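Local coordinates for glutathione S-transferase family protein (PDB 5F06) that probably catalyses the conjugation of glutathione to electrophilic substrates with release of a halide, and binds glutathione, at residues R15-T18 with C19-E22; Y162-A165 with D166-H169; Y174-K178 with T179-S183. All coordinates share one frame; numbering follows the deposited sequence.

In the fold
Three short local contacts illustrate how side-chain chemistry follows place in a glutathione transferase of the Phi class. Contact 1 lies buried on helix 11-22 of the thioredoxin-like N-terminal domain and is mostly regular backbone bonding with apolar packing. Contact 2 is equally buried but polar: it starts the short helix 164-167 of the C-terminal domain, where side chains bond to main-chain atoms. These two touch each other, their centres 11 Å apart, so they meet where the domains join. Contact 3, partly buried and about 15 Å from the chain centre, spans the end of helix 170-176 and the loop after it, turning the chain with one threonine and packing Leu176 and Met177 on two alanines.

Contact 1: R15-T18 with C19-E22; sequences RVLT and CLHE
With chi1 at -179°, Val16 swings CG1 trans to its backbone N and forward along the helix, while Leu20, at chi1 -72°, leans CG back beside its own N; the two branches therefore converge, CG1 of Val16 lying 3.8 Å from CD1 of Leu20. This i, i+4 pair sits on helix 11-22, the helix of the beta-alpha-beta unit that opens the thioredoxin-like domain. Both side chains run side by side in the same direction, touching Leu4 of strand 2-6 and Ile73 of helix 66-76, and so pack the helix at once against the sheet and against its neighbour. Leu17 adds a looser flank, its CD2 standing 4.4 Å from CD1 of Leu20.

Beneath these side chains the helix repeats its main-chain bond three times: Leu20 N to Val16 O at 2.8 Å, then His21 N to Leu17 O and Glu22 N to Thr18 O. Side-chain carbons crowd the same acceptors. The His21 ring lies obliquely to the preceding turn, with CD2 3.2 Å from Leu17 O, and the bent chain of Glu22 lays CG 3.2 Å from Thr18 O. Beyond that bend the Glu22 carboxylate forms a salt bridge with Arg201, tying the helix to the C-terminal domain.

Arg15 turns from this packing toward the glutathione site. Its side chain touches the bound glutathione, close to Arg67, and NH1 is hydrogen-bonded to Ser66 OG, while NE reaches across the domain junction to the carbonyl oxygen of His168.

Contact 2: Y162-A165 with D166-H169; sequences YSLA and DLHH
Tyr162 and Asp166 lie alongside each other, head to tail, ring and carboxylate planes only 20° apart, with CE1 of Tyr162 3.6 Å from CB of Asp166. They belong to the start of helix 164-167, which opens with a capping box and a hydrophobic staple, the N-terminal signature well known for this helix in glutathione transferases. Ser163 is the N-cap. Its backbone N gives a 3.0 Å hydrogen bond to Asp166 OD2, which receives it on the anti lone pair, while Ser163 OG accepts the capping bond from Ala165 N at 3.1 Å. A water accepts a hydrogen bond from Ser163 OG and donates one to Asp166 OD2, bridging the two side chains of the box. The other carboxylate oxygen, OD1, is held by Trp194 NE1 and the backbone N of Leu157, so the buried carboxylate is gripped at both oxygens.

The staple is the meeting of Tyr162, just before the cap, with Leu167, five residues on. The tyrosine crosses the leucine obliquely, its CZ 4.0 Å from CB of Leu167, bridging over the first turn.

On another side, Leu164 carries CG opposite its backbone N (chi1 -171°), which brings its branches against the imidazole of His168, CD1 lying 3.4 Å from NE2, while Leu164 O sits over one face of the same ring. His168 NE2 is hydrogen-bonded to Thr70, linking this turn to helix 66-76. His169 is turned quite differently, presenting its edge to the helix. With NE2 bonded to the hydroxyl of Tyr147, its ring is fixed at both nitrogens: ND1 donates a bent hydrogen bond at 2.7 Å to Ala165 O, which lies just 3° out of the imidazole plane.

Contact 3: Y174-K178 with T179-S183; sequences YYLMK and TPAAS
Thr179 meets Leu176 through two donors that grip a single carbonyl oxygen. Its hydroxyl OG1 donates to Leu176 O at 2.8 Å, in the carbonyl plane and on a lone pair, whereas its backbone N reaches the same oxygen at 2.9 Å from 54° above that plane. The two donors thus approach the oxygen from different directions. A chi1 of 79° tucks OG1 between backbone N and carbonyl carbon, folding it back over the turn and leaving CG2 to rest 3.5 Å from Tyr175 O. The same OG1 also accepts a weak bond from Ala181 N, an ST turn that starts the next bend. A valine in place of Thr179 would probably leave Leu176 O with just the backbone N as donor from this residue and Ala181 N without its weak acceptor, making the turn less firmly set.

Pro180 carries the chain outward, its ring against Phe118 of helix 90-120. Ala181 then returns to the contact, its CB 3.6 Å from CD1 of Leu176, with Ile114 of helix 90-120 touching both side chains. At Ala182 the backbone N bonds to Thr179 O at 3.0 Å, and the methyl CB settles 3.7 Å from CA of Met177. The Met177 chain, bent at chi2 and chi3, curls round so that SD approaches this CB to 3.8 Å. From Ser183 the chain enters helix 183-186. The whole is a helix-to-helix connection of the all-helical C-terminal domain of the transferases, built on a type I beta turn from Leu176 to Thr179.

Contact 1: R15-T18 with C19-E22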
# COMPACT_ATOMS: atom_id res chain seq x y z
N ARG A 15 1.49 5.61 -13.87
CA ARG A 15 2.28 4.69 -13.05
C ARG A 15 2.41 3.34 -13.75
O ARG A 15 3.48 2.73 -13.76
CB ARG A 15 1.67 4.53 -11.66
CG ARG A 15 2.58 3.81 -10.68
CD ARG A 15 2.06 3.84 -9.25
NE ARG A 15 2.02 5.20 -8.70
CZ ARG A 15 0.91 5.90 -8.47
NH1 ARG A 15 -0.29 5.39 -8.72
NH2 ARG A 15 1.01 7.12 -7.98
N VAL A 16 1.31 2.88 -14.36
CA VAL A 16 1.34 1.62 -15.10
C VAL A 16 2.08 1.79 -16.43
O VAL A 16 2.91 0.95 -16.80
CB VAL A 16 -0.09 1.10 -15.37
CG1 VAL A 16 -0.04 -0.22 -16.14
CG2 VAL A 16 -0.85 0.93 -14.08
N LEU A 17 1.79 2.88 -17.13
CA LEU A 17 2.39 3.11 -18.44
C LEU A 17 3.91 3.04 -18.39
O LEU A 17 4.54 2.41 -19.24
CB LEU A 17 1.94 4.45 -19.01
CG LEU A 17 0.50 4.50 -19.51
CD1 LEU A 17 0.12 5.91 -19.88
CD2 LEU A 17 0.30 3.57 -20.70
N THR A 18 4.52 3.68 -17.39
CA THR A 18 5.97 3.68 -17.31
C THR A 18 6.49 2.27 -17.01
O THR A 18 7.53 1.87 -17.53
CB THR A 18 6.49 4.68 -16.24
OG1 THR A 18 7.92 4.70 -16.25
CG2 THR A 18 5.99 4.32 -14.85
N CYS A 19 5.75 1.52 -16.20
CA CYS A 19 6.11 0.13 -15.93
C CYS A 19 6.06 -0.71 -17.21
O CYS A 19 6.99 -1.48 -17.48
CB CYS A 19 5.18 -0.48 -14.87
SG CYS A 19 5.55 -2.23 -14.49
N LEU A 20 5.00 -0.56 -17.98
CA LEU A 20 4.88 -1.26 -19.26
C LEU A 20 6.07 -0.97 -20.18
O LEU A 20 6.59 -1.88 -20.83
CB LEU A 20 3.56 -0.88 -19.96
CG LEU A 20 2.29 -1.45 -19.32
CD1 LEU A 20 1.05 -0.68 -19.76
CD2 LEU A 20 2.15 -2.92 -19.68
N HIS A 21 6.52 0.29 -20.23
CA HIS A 21 7.65 0.66 -21.08
C HIS A 21 8.97 0.12 -20.55
O HIS A 21 9.83 -0.30 -21.34
CB HIS A 21 7.73 2.18 -21.24
CG HIS A 21 6.60 2.76 -22.02
ND1 HIS A 21 6.20 2.25 -23.24
CD2 HIS A 21 5.79 3.82 -21.77
CE1 HIS A 21 5.19 2.96 -23.70
NE2 HIS A 21 4.92 3.92 -22.83
N GLU A 22 9.16 0.17 -19.24
CA GLU A 22 10.35 -0.41 -18.63
C GLU A 22 10.49 -1.87 -19.03
O GLU A 22 11.60 -2.37 -19.24
CB GLU A 22 10.30 -0.29 -17.10
CG GLU A 22 10.47 1.12 -16.57
CD GLU A 22 11.90 1.64 -16.66
OE1 GLU A 22 12.80 0.88 -17.08
OE2 GLU A 22 12.12 2.81 -16.31

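Contact 2: Y162-A165 with D166-H169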
# COMPACT_ATOMS: atom_id res chain seq x y z
N TYR A 162 17.88 0.83 -9.81
CA TYR A 162 16.52 1.30 -10.02
C TYR A 162 15.56 0.13 -9.80
O TYR A 162 15.87 -1.00 -10.17
CB TYR A 162 16.36 1.87 -11.43
CG TYR A 162 15.01 2.46 -11.73
CD1 TYR A 162 14.60 3.66 -11.16
CD2 TYR A 162 14.13 1.82 -12.60
CE1 TYR A 162 13.37 4.20 -11.45
CE2 TYR A 162 12.89 2.36 -12.89
CZ TYR A 162 12.52 3.55 -12.32
OH TYR A 162 11.28 4.08 -12.61
N SER A 163 14.41 0.39 -9.18
CA SER A 163 13.43 -0.66 -8.94
C SER A 163 11.99 -0.14 -8.98
O SER A 163 11.75 1.06 -9.16
CB SER A 163 13.69 -1.33 -7.60
OG SER A 163 13.12 -0.59 -6.54
N LEU A 164 11.05 -1.05 -8.80
CA LEU A 164 9.63 -0.72 -8.75
C LEU A 164 9.33 0.31 -7.66
O LEU A 164 8.41 1.12 -7.79
CB LEU A 164 8.80 -1.98 -8.53
CG LEU A 164 7.28 -1.82 -8.68
CD1 LEU A 164 6.90 -1.52 -10.12
CD2 LEU A 164 6.58 -3.07 -8.17
N ALA A 165 10.12 0.28 -6.59
CA ALA A 165 9.97 1.23 -5.49
C ALA A 165 10.11 2.67 -5.98
O ALA A 165 9.26 3.50 -5.69
CB ALA A 165 11.00 0.94 -4.39
N ASP A 166 11.18 2.95 -6.72
CA ASP A 166 11.39 4.29 -7.26
C ASP A 166 10.29 4.64 -8.26
O ASP A 166 9.72 5.73 -8.22
CB ASP A 166 12.76 4.39 -7.93
CG ASP A 166 13.87 3.83 -7.07
OD1 ASP A 166 14.38 4.56 -6.19
OD2 ASP A 166 14.22 2.64 -7.28
N LEU A 167 10.01 3.70 -9.16
CA LEU A 167 9.04 3.90 -10.23
C LEU A 167 7.70 4.41 -9.72
O LEU A 167 7.11 5.32 -10.31
CB LEU A 167 8.84 2.59 -11.00
CG LEU A 167 7.91 2.65 -12.22
CD1 LEU A 167 8.37 1.67 -13.29
CD2 LEU A 167 6.45 2.40 -11.86
N HIS A 168 7.22 3.83 -8.63
CA HIS A 168 5.90 4.19 -8.12
C HIS A 168 5.82 5.66 -7.72
O HIS A 168 4.72 6.21 -7.63
CB HIS A 168 5.52 3.30 -6.93
CG HIS A 168 5.09 1.93 -7.34
ND1 HIS A 168 4.84 0.93 -6.43
CD2 HIS A 168 4.85 1.40 -8.56
CE1 HIS A 168 4.47 -0.16 -7.07
NE2 HIS A 168 4.47 0.09 -8.36
N HIS A 169 6.97 6.30 -7.51
CA HIS A 169 7.02 7.71 -7.09
C HIS A 169 6.89 8.70 -8.25
O HIS A 169 6.68 9.90 -8.03
CB HIS A 169 8.34 8.02 -6.38
CG HIS A 169 8.49 7.36 -5.05
ND1 HIS A 169 8.81 6.03 -4.90
CD2 HIS A 169 8.37 7.86 -3.79
CE1 HIS A 169 8.88 5.73 -3.62
NE2 HIS A 169 8.62 6.82 -2.92
O HOH W 1 15.49 1.02 -5.90

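Contact 3: Y174-K178 with T179-S183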
# COMPACT_ATOMS: atom_id res chain seq x y z
N TYR A 174 5.99 14.02 -10.41
CA TYR A 174 6.08 14.78 -11.66
C TYR A 174 5.18 16.01 -11.59
O TYR A 174 5.57 17.11 -11.99
CB TYR A 174 5.70 13.92 -12.87
CG TYR A 174 5.89 14.65 -14.17
CD1 TYR A 174 7.16 14.96 -14.63
CD2 TYR A 174 4.80 15.05 -14.93
CE1 TYR A 174 7.35 15.63 -15.81
CE2 TYR A 174 4.98 15.73 -16.12
CZ TYR A 174 6.26 16.02 -16.55
OH TYR A 174 6.45 16.70 -17.73
N TYR A 175 3.97 15.83 -11.06
CA TYR A 175 3.04 16.94 -10.95
C TYR A 175 3.41 17.89 -9.81
O TYR A 175 3.23 19.10 -9.92
CB TYR A 175 1.61 16.42 -10.77
CG TYR A 175 0.93 16.02 -12.07
CD1 TYR A 175 1.22 16.66 -13.27
CD2 TYR A 175 -0.02 15.01 -12.08
CE1 TYR A 175 0.59 16.30 -14.45
CE2 TYR A 175 -0.66 14.64 -13.26
CZ TYR A 175 -0.35 15.30 -14.44
OH TYR A 175 -0.97 14.95 -15.61
N LEU A 176 3.92 17.34 -8.71
CA LEU A 176 4.39 18.17 -7.60
C LEU A 176 5.44 19.16 -8.08
O LEU A 176 5.44 20.33 -7.69
CB LEU A 176 4.97 17.30 -6.48
CG LEU A 176 5.55 18.02 -5.26
CD1 LEU A 176 4.53 18.12 -4.15
CD2 LEU A 176 6.82 17.35 -4.77
N MET A 177 6.32 18.71 -8.97
CA MET A 177 7.43 19.54 -9.42
C MET A 177 6.96 20.69 -10.31
O MET A 177 7.74 21.60 -10.62
CB MET A 177 8.46 18.69 -10.16
CG MET A 177 9.17 17.68 -9.26
SD MET A 177 9.93 18.40 -7.79
CE MET A 177 11.31 19.26 -8.54
N LYS A 178 5.69 20.67 -10.70
CA LYS A 178 5.10 21.76 -11.46
C LYS A 178 4.56 22.86 -10.55
O LYS A 178 4.21 23.94 -11.01
CB LYS A 178 3.97 21.25 -12.36
CG LYS A 178 4.40 20.21 -13.39
CD LYS A 178 3.22 19.79 -14.24
CE LYS A 178 3.64 18.86 -15.36
NZ LYS A 178 4.48 19.55 -16.38
N THR A 179 4.49 22.56 -9.25
CA THR A 179 3.90 23.47 -8.27
C THR A 179 4.98 24.11 -7.39
O THR A 179 6.15 23.71 -7.44
CB THR A 179 2.88 22.74 -7.36
OG1 THR A 179 3.58 22.00 -6.35
CG2 THR A 179 1.99 21.81 -8.17
N PRO A 180 4.60 25.10 -6.57
CA PRO A 180 5.57 25.69 -5.63
C PRO A 180 6.11 24.66 -4.64
O PRO A 180 7.20 24.84 -4.10
CB PRO A 180 4.76 26.77 -4.92
CG PRO A 180 3.68 27.13 -5.87
CD PRO A 180 3.32 25.84 -6.56
N ALA A 181 5.34 23.60 -4.40
CA ALA A 181 5.75 22.55 -3.47
C ALA A 181 6.95 21.76 -3.98
O ALA A 181 7.50 20.93 -3.27
CB ALA A 181 4.58 21.61 -3.19
N ALA A 182 7.35 22.02 -5.22
CA ALA A 182 8.59 21.46 -5.77
C ALA A 182 9.79 21.72 -4.85
O ALA A 182 10.78 20.99 -4.90
CB ALA A 182 8.86 22.03 -7.14
N SER A 183 9.68 22.75 -4.02
CA SER A 183 10.78 23.15 -3.13
C SER A 183 11.23 22.04 -2.17
O SER A 183 12.40 21.99 -1.80
CB SER A 183 10.37 24.39 -2.33
OG SER A 183 9.18 24.16 -1.59